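Local structure of cytokinin riboside 5'-monophosphate phosphoribohydrolase (Corynebacterium glutamicum, 5WQ3) at residues 94-99 / 237-242; 193-198 / 243-248. The protein belongs to the LOG-like proteins of the SLOG clan, which are built on a Rossmann-like alpha/beta fold with a parallel sheet. All blocks are in the same frame, centred on the assembly; numbering follows the deposited sequence.

Contact 1. Residues 94-99 / 237-242. With PGE (triethylene glycol), chain M.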
loop_
_atom_site.group_PDB
_atom_site.type_symbol
_atom_site.label_atom_id
_atom_site.label_comp_id
_atom_site.label_asym_id
_atom_site.label_seq_id
_atom_site.Cartn_x
_atom_site.Cartn_y
_atom_site.Cartn_z
ATOM N N GLU C 94 21.182 -15.919 61.793
ATOM C CA GLU C 94 22.518 -15.739 62.391
ATOM C C GLU C 94 22.602 -16.352 63.810
ATOM O O GLU C 94 23.540 -17.087 64.118
ATOM C CB GLU C 94 22.876 -14.256 62.431
ATOM C CG GLU C 94 24.338 -13.982 62.781
ATOM C CD GLU C 94 24.585 -13.801 64.277
ATOM O OE1 GLU C 94 25.361 -14.612 64.870
ATOM O OE2 GLU C 94 24.001 -12.834 64.848
ATOM N N LYS C 95 21.624 -16.068 64.666
ATOM C CA LYS C 95 21.625 -16.542 66.062
ATOM C C LYS C 95 21.379 -18.031 66.162
ATOM O O LYS C 95 21.887 -18.683 67.053
ATOM C CB LYS C 95 20.509 -15.822 66.819
ATOM C CG LYS C 95 20.787 -14.314 67.002
ATOM C CD LYS C 95 19.594 -13.584 67.564
ATOM C CE LYS C 95 19.780 -12.059 67.666
ATOM N NZ LYS C 95 20.934 -11.737 68.517
ATOM N N LEU C 96 20.544 -18.572 65.274
ATOM C CA LEU C 96 20.362 -20.018 65.252
ATOM C C LEU C 96 21.679 -20.721 64.936
ATOM O O LEU C 96 21.978 -21.738 65.500
ATOM C CB LEU C 96 19.262 -20.452 64.247
ATOM C CG LEU C 96 17.870 -20.112 64.733
ATOM C CD1 LEU C 96 16.845 -20.249 63.615
ATOM C CD2 LEU C 96 17.545 -21.025 65.910
ATOM N N VAL C 97 22.470 -20.156 64.038
ATOM C CA VAL C 97 23.722 -20.819 63.627
ATOM C C VAL C 97 24.762 -20.701 64.742
ATOM O O VAL C 97 25.517 -21.597 64.929
ATOM C CB VAL C 97 24.299 -20.186 62.379
ATOM C CG1 VAL C 97 25.810 -20.518 62.212
ATOM C CG2 VAL C 97 23.509 -20.672 61.191
ATOM N N ALA C 98 24.716 -19.609 65.504
ATOM C CA ALA C 98 25.582 -19.412 66.696
ATOM C C ALA C 98 25.175 -20.389 67.784
ATOM O O ALA C 98 25.964 -20.691 68.659
ATOM C CB ALA C 98 25.474 -17.970 67.183
ATOM N N ALA C 99 23.935 -20.878 67.772
ATOM C CA ALA C 99 23.555 -21.929 68.682
ATOM C C ALA C 99 23.763 -23.304 68.103
ATOM O O ALA C 99 23.257 -24.236 68.669
ATOM C CB ALA C 99 22.123 -21.794 69.186
ATOM N N GLN C 237 15.789 -14.575 73.189
ATOM C CA GLN C 237 14.884 -15.400 73.950
ATOM C C GLN C 237 14.335 -16.562 73.135
ATOM O O GLN C 237 14.062 -17.614 73.729
ATOM C CB GLN C 237 13.671 -14.614 74.423
ATOM C CG GLN C 237 12.729 -15.367 75.312
ATOM C CD GLN C 237 11.493 -14.533 75.658
ATOM O OE1 GLN C 237 11.211 -13.541 74.993
ATOM N NE2 GLN C 237 10.772 -14.932 76.688
ATOM N N ALA C 238 14.018 -16.327 71.858
ATOM C CA ALA C 238 13.480 -17.399 71.002
ATOM C C ALA C 238 14.460 -18.521 70.966
ATOM O O ALA C 238 14.098 -19.699 71.136
ATOM C CB ALA C 238 13.262 -16.902 69.574
ATOM N N VAL C 239 15.725 -18.164 70.753
ATOM C CA VAL C 239 16.742 -19.217 70.469
ATOM C C VAL C 239 17.039 -19.958 71.781
ATOM O O VAL C 239 17.145 -21.190 71.838
ATOM C CB VAL C 239 17.967 -18.546 69.853
ATOM C CG1 VAL C 239 19.176 -19.449 69.819
ATOM C CG2 VAL C 239 17.594 -17.979 68.514
ATOM N N LYS C 240 17.137 -19.208 72.864
ATOM C CA LYS C 240 17.217 -19.793 74.204
ATOM C C LYS C 240 16.060 -20.699 74.592
ATOM O O LYS C 240 16.287 -21.682 75.264
ATOM C CB LYS C 240 17.352 -18.674 75.292
ATOM C CG LYS C 240 17.785 -19.221 76.641
ATOM C CD LYS C 240 17.801 -18.127 77.747
ATOM C CE LYS C 240 18.601 -18.606 78.976
ATOM N NZ LYS C 240 17.917 -19.718 79.675
ATOM N N PHE C 241 14.826 -20.387 74.184
ATOM C CA PHE C 241 13.708 -21.262 74.444
ATOM C C PHE C 241 13.971 -22.625 73.755
ATOM O O PHE C 241 13.766 -23.652 74.294
ATOM C CB PHE C 241 12.491 -20.617 73.875
ATOM C CG PHE C 241 11.221 -21.362 74.123
ATOM C CD1 PHE C 241 10.529 -21.226 75.318
ATOM C CD2 PHE C 241 10.684 -22.168 73.108
ATOM C CE1 PHE C 241 9.314 -21.892 75.524
ATOM C CE2 PHE C 241 9.502 -22.809 73.290
ATOM C CZ PHE C 241 8.787 -22.673 74.495
ATOM N N ILE C 242 14.464 -22.566 72.571
ATOM C CA ILE C 242 14.781 -23.796 71.772
ATOM C C ILE C 242 15.921 -24.604 72.379
ATOM O O ILE C 242 15.780 -25.799 72.675
ATOM C CB ILE C 242 15.064 -23.381 70.320
ATOM C CG1 ILE C 242 13.801 -22.732 69.757
ATOM C CG2 ILE C 242 15.471 -24.598 69.420
ATOM C CD1 ILE C 242 13.970 -22.162 68.361
HETATM O O4 PGE M . 5.841 -11.844 74.684
HETATM C C6 PGE M . 7.056 -12.429 75.141
HETATM C C5 PGE M . 6.700 -13.369 76.282
HETATM O O3 PGE M . 7.900 -13.861 76.871
#
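Val-239 points its forked side chain toward segment 94-99, and its two methyls meet different residues there. CG1 stands anti to the backbone N (chi1 167°), which carries it to the turn just after helix 84-98, where it meets Ala-99 CB at 3.8 Å and lies 3.9 Å from Lys-95 O. CG2 takes the other branch, 4.0 Å from Lys-95 CB and equally 4.0 Å from Leu-96 CD2. The Leu-96 side chain starts off to the flank of the interface and swings its CD2 branch in, crossing that of Val-239 obliquely and approaching Ile-242 CD1 more loosely, at 4.5 Å. In this Rossmann-like alpha/beta fold helix 84-98 joins strands 70-74 and 102-105 of the parallel sheet, while helix 235-246 follows its last strand, 230-232; their short segments run in similar directions, 35° apart, with axes 10.0 Å from each other. Ala-238, one residue earlier on helix 235-246, packs on strand 196-199. Only the base of Lys-95 joins the apolar patch; its chain leads away to a salt bridge between NZ and Asp-236. Further out, the extended Gln-237 side chain donates from NE2 to O3 of a triethylene glycol at 3.1 Å, while its OE1 is bonded to Thr-232.

Contact 2. Residues 193-198 / 243-248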
loop_
_atom_site.group_PDB
_atom_site.type_symbol
_atom_site.label_atom_id
_atom_site.label_comp_id
_atom_site.label_asym_id
_atom_site.label_seq_id
_atom_site.Cartn_x
_atom_site.Cartn_y
_atom_site.Cartn_z
ATOM N N ASN C 193 9.427 -32.995 72.151
ATOM C CA ASN C 193 10.509 -32.067 72.447
ATOM C C ASN C 193 10.769 -31.194 71.236
ATOM O O ASN C 193 11.935 -31.093 70.738
ATOM C CB ASN C 193 11.786 -32.801 72.830
ATOM C CG ASN C 193 11.634 -33.660 74.086
ATOM O OD1 ASN C 193 11.940 -34.867 74.076
ATOM N ND2 ASN C 193 11.232 -33.031 75.178
ATOM N N PHE C 194 9.673 -30.611 70.747
ATOM C CA PHE C 194 9.667 -29.944 69.439
ATOM C C PHE C 194 9.120 -28.559 69.703
ATOM O O PHE C 194 7.951 -28.371 69.596
ATOM C CB PHE C 194 8.796 -30.707 68.458
ATOM C CG PHE C 194 9.065 -30.399 67.014
ATOM C CD1 PHE C 194 8.696 -29.178 66.461
ATOM C CD2 PHE C 194 9.676 -31.343 66.191
ATOM C CE1 PHE C 194 8.978 -28.863 65.143
ATOM C CE2 PHE C 194 9.945 -31.049 64.850
ATOM C CZ PHE C 194 9.588 -29.797 64.317
ATOM N N PRO C 195 9.968 -27.621 70.092
ATOM C CA PRO C 195 9.468 -26.279 70.464
ATOM C C PRO C 195 8.953 -25.470 69.266
ATOM O O PRO C 195 9.376 -25.647 68.114
ATOM C CB PRO C 195 10.685 -25.629 71.133
ATOM C CG PRO C 195 11.846 -26.369 70.586
ATOM C CD PRO C 195 11.369 -27.776 70.442
ATOM N N ILE C 196 8.021 -24.558 69.546
ATOM C CA ILE C 196 7.325 -23.880 68.519
ATOM C C ILE C 196 7.344 -22.449 68.966
ATOM O O ILE C 196 6.903 -22.147 70.101
ATOM C CB ILE C 196 5.864 -24.355 68.385
ATOM C CG1 ILE C 196 5.790 -25.853 68.001
ATOM C CG2 ILE C 196 5.147 -23.450 67.368
ATOM C CD1 ILE C 196 4.402 -26.416 68.121
ATOM N N VAL C 197 7.871 -21.591 68.116
ATOM C CA VAL C 197 7.989 -20.175 68.496
ATOM C C VAL C 197 7.363 -19.284 67.459
ATOM O O VAL C 197 7.544 -19.536 66.240
ATOM C CB VAL C 197 9.453 -19.732 68.622
ATOM C CG1 VAL C 197 9.510 -18.282 69.133
ATOM C CG2 VAL C 197 10.195 -20.658 69.548
ATOM N N LEU C 198 6.580 -18.274 67.922
ATOM C CA LEU C 198 6.028 -17.278 66.994
ATOM C C LEU C 198 6.740 -15.948 67.260
ATOM O O LEU C 198 6.805 -15.526 68.399
ATOM C CB LEU C 198 4.456 -17.125 67.108
ATOM C CG LEU C 198 3.561 -18.421 67.220
ATOM C CD1 LEU C 198 2.103 -18.096 67.341
ATOM C CD2 LEU C 198 3.719 -19.379 66.050
ATOM N N VAL C 243 17.040 -23.953 72.610
ATOM C CA VAL C 243 18.161 -24.575 73.319
ATOM C C VAL C 243 17.757 -25.270 74.623
ATOM O O VAL C 243 18.086 -26.454 74.871
ATOM C CB VAL C 243 19.269 -23.532 73.611
ATOM C CG1 VAL C 243 20.278 -24.104 74.610
ATOM C CG2 VAL C 243 19.899 -23.081 72.314
ATOM N N ASP C 244 17.025 -24.523 75.459
ATOM C CA ASP C 244 16.590 -25.041 76.709
ATOM C C ASP C 244 15.623 -26.193 76.522
ATOM O O ASP C 244 15.683 -27.182 77.247
ATOM C CB ASP C 244 15.883 -23.951 77.567
ATOM C CG ASP C 244 16.859 -22.989 78.159
ATOM O OD1 ASP C 244 18.087 -23.228 77.959
ATOM O OD2 ASP C 244 16.437 -21.946 78.761
ATOM N N ALA C 245 14.719 -26.081 75.562
ATOM C CA ALA C 245 13.793 -27.177 75.322
ATOM C C ALA C 245 14.534 -28.453 74.868
ATOM O O ALA C 245 14.055 -29.550 75.106
ATOM C CB ALA C 245 12.788 -26.786 74.266
ATOM N N HIS C 246 15.685 -28.327 74.237
ATOM C CA HIS C 246 16.389 -29.486 73.682
ATOM C C HIS C 246 17.420 -30.059 74.635
ATOM O O HIS C 246 18.033 -31.047 74.357
ATOM C CB HIS C 246 17.077 -29.101 72.397
ATOM C CG HIS C 246 16.158 -29.005 71.234
ATOM N ND1 HIS C 246 16.469 -28.318 70.095
ATOM C CD2 HIS C 246 14.937 -29.534 71.033
ATOM C CE1 HIS C 246 15.482 -28.429 69.239
ATOM N NE2 HIS C 246 14.536 -29.153 69.790
ATOM N N ALA C 247 17.597 -29.396 75.756
ATOM C CA ALA C 247 18.659 -29.759 76.669
ATOM C C ALA C 247 18.114 -30.764 77.677
ATOM O O ALA C 247 16.902 -30.821 77.959
ATOM C CB ALA C 247 19.180 -28.523 77.406
ATOM N N GLY C 248 19.018 -31.505 78.281
ATOM C CA GLY C 248 18.593 -32.412 79.368
ATOM C C GLY C 248 17.833 -33.611 78.783
ATOM O O GLY C 248 16.993 -34.226 79.479
HETATM O O HOH W 1 11.452 -30.202 75.127
#
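The carbonyl oxygen of Ala-245 receives a 2.7 Å hydrogen bond from a water, and that same water accepts one from Asn-193 ND2 at 2.8 Å, so a single bridge joins the C-terminal end of helix 235-246 to the loop leading into strand 196-199. This strand belongs to the parallel sheet of the Rossmann-like fold, and the helix packs beside it. Direct apolar contact lies next to the bridge: Ala-245 points its methyl at the pyrrolidine ring of Pro-195, with CB 3.8 Å from CG and nearly as close to the ring's CB. His-246 reaches the same proline from another quarter. With CG beside the backbone N (chi1 -77°), its imidazole turns in toward the loop, and the side chains of His-246 and Pro-195 cross at about a right angle. Both imidazole nitrogens have partners beyond the two segments, ND1 with Tyr-101 OH and NE2 with Gln-164 O, which should fix the rotation of the ring. At the NE2-CD2 edge Asn-193 O lies near the ring plane, 3.4 Å from His-246 CD2. Pro-195 CD comes in obliquely to the imidazole, 3.5 Å from His-246 NE2.

From the N terminus, the chain first reaches 94-99, at the end of helix 84-98, then winds through most of the sheet to 193-198 before helix 235-246 returns to both. Contact 1 closes a loop of 137 residues and contact 2 one of 44. Because 193-198 lies inside the first loop and 243-248 beyond its end, the two loops cross. Helix 235-246 serves both, first with 237-242 and then with its last residues, so the end of helix 84-98 and the loop leading into strand 196-199 are tied to one last helix. The contacts, centred about 10 Å apart, also touch: Phe-241 CE2 packs 3.7 Å from Pro-195 CB, and Ala-99 CB sits 4.0 Å from Val-243 CG2.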